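Local coordinates for Lmo2445 protein (Listeria monocytogenes EGD-e, PDB 5HZL) that is a secreted internalin-like leucine-rich repeat protein that binds calcium ions and whose biological function is not established, at residues Asp164-Leu177 / Leu182-Gln194. Sequence-based numbering, arbitrary orientation.
Sequences DIWMNMPNLDSLIL and LISIPEDIFLSQQ. With CA (calcium ion), chain F; CA (calcium ion), chain D.
Ile189, on the short helix 187-191, pushes its branched side chain into residues 164-177, and its two arms divide the neighbours between them. With CG1 anti to the backbone N (chi1 -163°), CD1 reaches the selenium of selenomethionine Met167, 4.0 Å from SE, and the CD2 methyl of Leu172. The other branch, CG2, lies 4.0 Å from Leu175 CD2, the two side chains crossing obliquely; the beta-branch thus sends methyls to two groups of neighbours. Met167 suits the outer margin because its flexible chain, bent at both chi2 and chi3, curls over the start of the helix and crosses the Asp188 side chain at about a right angle, with SE 3.8 Å from Asp188 CB. Leu172, Leu175 and Leu177 belong to the hydrophobic core of a leucine-rich repeat solenoid, whose parallel sheet includes strand 174-176; helix 187-191 lies between this strand and strand 197-199 in the sequence. Deeper in, Pro186 at the helix N-cap sets its ring carbon CG 4.2 Å from Trp166 CZ3 and also against Leu177 CD1. The same leucine methyl lies near Phe190 CZ, while Leu175 CD2 approaches CE1 of that ring. Ile165 CD1 lies over the centre of one face of the Trp166 indole, whose NE1 is hydrogen-bonded to Pro139 O. A water joins the backbones, donating to Ile165 O and accepting from Ile189 N at 2.7 Å, which satisfies an amide in the first turn of the helix. At the far end, Asp173 OD1 and the carbonyl oxygen of Gln194 both bind one calcium ion, Gln194 O at 2.4 Å.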
loop_
_atom_site.group_PDB
_atom_site.type_symbol
_atom_site.label_atom_id
_atom_site.label_comp_id
_atom_site.label_asym_id
_atom_site.label_seq_id
_atom_site.Cartn_x
_atom_site.Cartn_y
_atom_site.Cartn_z
ATOM N N ASP A 164 -8.120 8.361 12.074
ATOM C CA ASP A 164 -6.907 8.491 12.918
ATOM C C ASP A 164 -5.628 7.668 12.589
ATOM O O ASP A 164 -4.652 7.738 13.355
ATOM C CB ASP A 164 -7.276 8.370 14.428
ATOM C CG ASP A 164 -7.930 7.031 14.810
ATOM O OD1 ASP A 164 -7.991 6.100 13.984
ATOM O OD2 ASP A 164 -8.390 6.917 15.966
ATOM N N ILE A 165 -5.579 6.927 11.481
ATOM C CA ILE A 165 -4.334 6.197 11.212
ATOM C C ILE A 165 -3.228 7.151 10.767
ATOM O O ILE A 165 -3.484 8.255 10.266
ATOM C CB ILE A 165 -4.438 5.029 10.194
ATOM C CG1 ILE A 165 -4.644 5.505 8.755
ATOM C CG2 ILE A 165 -5.516 4.031 10.621
ATOM C CD1 ILE A 165 -4.551 4.353 7.776
ATOM N N TRP A 166 -2.004 6.678 10.961
ATOM C CA TRP A 166 -0.783 7.377 10.623
ATOM C C TRP A 166 -0.558 8.686 11.418
ATOM O O TRP A 166 0.035 9.655 10.920
ATOM C CB TRP A 166 -0.649 7.548 9.097
ATOM C CG TRP A 166 -0.791 6.243 8.315
ATOM C CD1 TRP A 166 -0.231 5.032 8.631
ATOM C CD2 TRP A 166 -1.441 6.058 7.049
ATOM N NE1 TRP A 166 -0.552 4.097 7.680
ATOM C CE2 TRP A 166 -1.282 4.701 6.691
ATOM C CE3 TRP A 166 -2.162 6.901 6.191
ATOM C CZ2 TRP A 166 -1.819 4.169 5.510
ATOM C CZ3 TRP A 166 -2.693 6.371 5.023
ATOM C CH2 TRP A 166 -2.518 5.014 4.696
HETATM N N MSE A 167 -1.007 8.672 12.674
HETATM C CA MSE A 167 -0.855 9.803 13.591
HETATM C C MSE A 167 0.171 9.496 14.644
HETATM O O MSE A 167 0.292 10.207 15.642
HETATM C CB MSE A 167 -2.204 10.068 14.226
HETATM C CG MSE A 167 -3.171 10.627 13.198
HETATM SE SE MSE A 167 -2.586 12.432 12.681
HETATM C CE MSE A 167 -3.140 13.435 14.291
ATOM N N ASN A 168 0.930 8.434 14.405
ATOM C CA ASN A 168 1.982 7.962 15.293
ATOM C C ASN A 168 3.408 8.270 14.750
ATOM O O ASN A 168 4.383 7.741 15.283
ATOM C CB ASN A 168 1.806 6.433 15.467
ATOM C CG ASN A 168 1.885 5.653 14.126
ATOM O OD1 ASN A 168 1.499 6.162 13.058
ATOM N ND2 ASN A 168 2.377 4.406 14.187
HETATM N N MSE A 169 3.520 9.111 13.708
HETATM C CA MSE A 169 4.811 9.448 13.065
HETATM C C MSE A 169 5.042 10.942 13.065
HETATM O O MSE A 169 4.724 11.618 12.086
HETATM C CB MSE A 169 4.740 8.896 11.645
HETATM C CG MSE A 169 4.924 7.376 11.653
HETATM SE SE MSE A 169 4.604 6.596 9.872
HETATM C CE MSE A 169 2.638 6.535 10.012
ATOM N N PRO A 170 5.630 11.471 14.143
ATOM C CA PRO A 170 5.819 12.930 14.265
ATOM C C PRO A 170 6.652 13.670 13.218
ATOM O O PRO A 170 6.573 14.898 13.159
ATOM C CB PRO A 170 6.439 13.094 15.665
ATOM C CG PRO A 170 7.073 11.795 15.969
ATOM C CD PRO A 170 6.239 10.757 15.286
ATOM N N ASN A 171 7.431 12.960 12.408
ATOM C CA ASN A 171 8.259 13.627 11.388
ATOM C C ASN A 171 7.797 13.417 9.964
ATOM O O ASN A 171 8.399 13.971 9.045
ATOM C CB ASN A 171 9.722 13.224 11.570
ATOM C CG ASN A 171 10.279 13.701 12.893
ATOM O OD1 ASN A 171 9.948 14.793 13.361
ATOM N ND2 ASN A 171 11.130 12.900 13.501
ATOM N N LEU A 172 6.720 12.646 9.796
ATOM C CA LEU A 172 6.152 12.356 8.486
ATOM C C LEU A 172 5.866 13.682 7.802
ATOM O O LEU A 172 5.165 14.532 8.362
ATOM C CB LEU A 172 4.871 11.527 8.636
ATOM C CG LEU A 172 4.162 11.047 7.365
ATOM C CD1 LEU A 172 5.078 10.201 6.500
ATOM C CD2 LEU A 172 2.919 10.263 7.744
ATOM N N ASP A 173 6.440 13.856 6.613
ATOM C CA ASP A 173 6.293 15.092 5.850
ATOM C C ASP A 173 5.782 14.881 4.425
ATOM O O ASP A 173 5.435 15.858 3.752
ATOM C CB ASP A 173 7.652 15.797 5.779
ATOM C CG ASP A 173 7.542 17.241 5.326
ATOM O OD1 ASP A 173 6.774 18.018 5.955
ATOM O OD2 ASP A 173 8.253 17.609 4.372
ATOM N N SER A 174 5.761 13.634 3.956
ATOM C CA SER A 174 5.276 13.334 2.607
ATOM C C SER A 174 4.514 12.008 2.609
ATOM O O SER A 174 5.045 10.990 3.036
ATOM C CB SER A 174 6.434 13.295 1.614
ATOM O OG SER A 174 5.957 13.105 0.291
ATOM N N LEU A 175 3.273 12.036 2.127
ATOM C CA LEU A 175 2.417 10.849 2.084
ATOM C C LEU A 175 1.711 10.806 0.732
ATOM O O LEU A 175 0.766 11.552 0.508
ATOM C CB LEU A 175 1.404 10.902 3.239
ATOM C CG LEU A 175 0.384 9.774 3.371
ATOM C CD1 LEU A 175 1.097 8.455 3.596
ATOM C CD2 LEU A 175 -0.581 10.067 4.506
ATOM N N ILE A 176 2.166 9.923 -0.154
ATOM C CA ILE A 176 1.608 9.800 -1.501
ATOM C C ILE A 176 0.672 8.591 -1.544
ATOM O O ILE A 176 1.119 7.460 -1.345
ATOM C CB ILE A 176 2.725 9.616 -2.562
ATOM C CG1 ILE A 176 3.964 10.503 -2.284
ATOM C CG2 ILE A 176 2.168 9.804 -3.971
ATOM C CD1 ILE A 176 3.727 11.992 -2.234
ATOM N N LEU A 177 -0.614 8.837 -1.811
ATOM C CA LEU A 177 -1.637 7.780 -1.861
ATOM C C LEU A 177 -2.574 7.817 -3.073
ATOM O O LEU A 177 -3.631 7.184 -3.036
ATOM C CB LEU A 177 -2.499 7.871 -0.600
ATOM C CG LEU A 177 -1.847 7.592 0.745
ATOM C CD1 LEU A 177 -2.800 7.932 1.876
ATOM C CD2 LEU A 177 -1.437 6.137 0.819
ATOM N N LEU A 182 -9.437 3.238 -2.173
ATOM C CA LEU A 182 -9.991 3.578 -0.866
ATOM C C LEU A 182 -11.366 4.255 -0.982
ATOM O O LEU A 182 -11.602 5.017 -1.917
ATOM C CB LEU A 182 -9.007 4.498 -0.140
ATOM C CG LEU A 182 -7.650 3.856 0.162
ATOM C CD1 LEU A 182 -6.638 4.886 0.640
ATOM C CD2 LEU A 182 -7.849 2.728 1.165
ATOM N N ILE A 183 -12.257 3.965 -0.027
ATOM C CA ILE A 183 -13.609 4.538 0.001
ATOM C C ILE A 183 -13.749 5.514 1.157
ATOM O O ILE A 183 -14.846 5.951 1.499
ATOM C CB ILE A 183 -14.686 3.437 0.160
ATOM C CG1 ILE A 183 -14.631 2.775 1.553
ATOM C CG2 ILE A 183 -14.524 2.408 -0.945
ATOM C CD1 ILE A 183 -15.771 1.834 1.844
ATOM N N SER A 184 -12.618 5.870 1.731
ATOM C CA SER A 184 -12.576 6.712 2.889
ATOM C C SER A 184 -11.299 7.534 2.845
ATOM O O SER A 184 -10.375 7.200 2.100
ATOM C CB SER A 184 -12.568 5.762 4.083
ATOM O OG SER A 184 -12.358 6.417 5.313
ATOM N N ILE A 185 -11.249 8.591 3.650
ATOM C CA ILE A 185 -10.098 9.460 3.713
ATOM C C ILE A 185 -9.449 9.434 5.104
ATOM O O ILE A 185 -10.163 9.453 6.118
ATOM C CB ILE A 185 -10.505 10.929 3.420
ATOM C CG1 ILE A 185 -11.175 11.046 2.047
ATOM C CG2 ILE A 185 -9.303 11.884 3.497
ATOM C CD1 ILE A 185 -11.593 12.461 1.673
ATOM N N PRO A 186 -8.096 9.376 5.162
ATOM C CA PRO A 186 -7.410 9.474 6.452
ATOM C C PRO A 186 -7.403 10.972 6.812
ATOM O O PRO A 186 -6.420 11.669 6.589
ATOM C CB PRO A 186 -6.011 8.945 6.152
ATOM C CG PRO A 186 -5.810 9.201 4.707
ATOM C CD PRO A 186 -7.153 9.118 4.059
ATOM N N GLU A 187 -8.520 11.448 7.352
ATOM C CA GLU A 187 -8.678 12.866 7.682
ATOM C C GLU A 187 -7.670 13.512 8.611
ATOM O O GLU A 187 -7.110 14.549 8.270
ATOM C CB GLU A 187 -10.076 13.153 8.235
ATOM C CG GLU A 187 -11.174 12.997 7.208
ATOM C CD GLU A 187 -12.509 13.503 7.706
ATOM O OE1 GLU A 187 -13.320 13.904 6.848
ATOM O OE2 GLU A 187 -12.742 13.528 8.944
ATOM N N ASP A 188 -7.453 12.916 9.779
ATOM C CA ASP A 188 -6.536 13.502 10.760
ATOM C C ASP A 188 -5.196 13.953 10.193
ATOM O O ASP A 188 -4.821 15.119 10.357
ATOM C CB ASP A 188 -6.276 12.556 11.942
ATOM C CG ASP A 188 -7.504 12.318 12.811
ATOM O OD1 ASP A 188 -8.643 12.593 12.390
ATOM O OD2 ASP A 188 -7.305 11.839 13.944
ATOM N N ILE A 189 -4.502 13.041 9.514
ATOM C CA ILE A 189 -3.182 13.339 8.960
ATOM C C ILE A 189 -3.212 14.462 7.913
ATOM O O ILE A 189 -2.314 15.310 7.919
ATOM C CB ILE A 189 -2.465 12.061 8.442
ATOM C CG1 ILE A 189 -0.962 12.298 8.247
ATOM C CG2 ILE A 189 -3.130 11.509 7.191
ATOM C CD1 ILE A 189 -0.222 12.662 9.523
ATOM N N PHE A 190 -4.221 14.495 7.036
ATOM C CA PHE A 190 -4.289 15.581 6.051
ATOM C C PHE A 190 -4.639 16.931 6.674
ATOM O O PHE A 190 -4.172 17.964 6.200
ATOM C CB PHE A 190 -5.247 15.296 4.892
ATOM C CG PHE A 190 -4.846 14.138 4.028
ATOM C CD1 PHE A 190 -3.548 14.026 3.534
ATOM C CD2 PHE A 190 -5.782 13.220 3.613
ATOM C CE1 PHE A 190 -3.180 12.969 2.719
ATOM C CE2 PHE A 190 -5.420 12.167 2.785
ATOM C CZ PHE A 190 -4.116 12.039 2.336
ATOM N N LEU A 191 -5.448 16.917 7.731
ATOM C CA LEU A 191 -5.861 18.148 8.421
ATOM C C LEU A 191 -4.882 18.649 9.480
ATOM O O LEU A 191 -5.005 19.789 9.922
ATOM C CB LEU A 191 -7.237 17.965 9.067
ATOM C CG LEU A 191 -8.396 17.631 8.126
ATOM C CD1 LEU A 191 -9.659 17.434 8.953
ATOM C CD2 LEU A 191 -8.597 18.707 7.067
ATOM N N SER A 192 -3.931 17.818 9.891
ATOM C CA SER A 192 -2.949 18.217 10.909
ATOM C C SER A 192 -1.938 19.240 10.406
ATOM O O SER A 192 -1.291 19.898 11.205
ATOM C CB SER A 192 -2.166 16.997 11.390
ATOM O OG SER A 192 -1.424 16.435 10.315
ATOM N N GLN A 193 -1.787 19.332 9.085
ATOM C CA GLN A 193 -0.846 20.262 8.427
ATOM C C GLN A 193 0.672 19.914 8.536
ATOM O O GLN A 193 1.515 20.749 8.197
ATOM C CB GLN A 193 -1.145 21.727 8.805
ATOM C CG GLN A 193 -2.529 22.173 8.346
ATOM C CD GLN A 193 -2.879 23.607 8.736
ATOM O OE1 GLN A 193 -3.427 24.345 7.926
ATOM N NE2 GLN A 193 -2.549 24.011 9.966
ATOM N N GLN A 194 1.017 18.699 8.981
ATOM C CA GLN A 194 2.435 18.287 9.056
ATOM C C GLN A 194 3.036 18.105 7.666
ATOM O O GLN A 194 4.196 18.458 7.409
ATOM C CB GLN A 194 2.629 16.903 9.694
ATOM C CG GLN A 194 2.204 16.668 11.129
ATOM C CD GLN A 194 2.609 15.270 11.608
ATOM O OE1 GLN A 194 3.374 14.554 10.938
ATOM N NE2 GLN A 194 2.114 14.880 12.778
HETATM CA CA CA F . 6.273 19.404 8.093
HETATM CA CA CA D . -15.071 13.461 10.002
HETATM O O HOH W 1 -5.147 10.447 9.348
#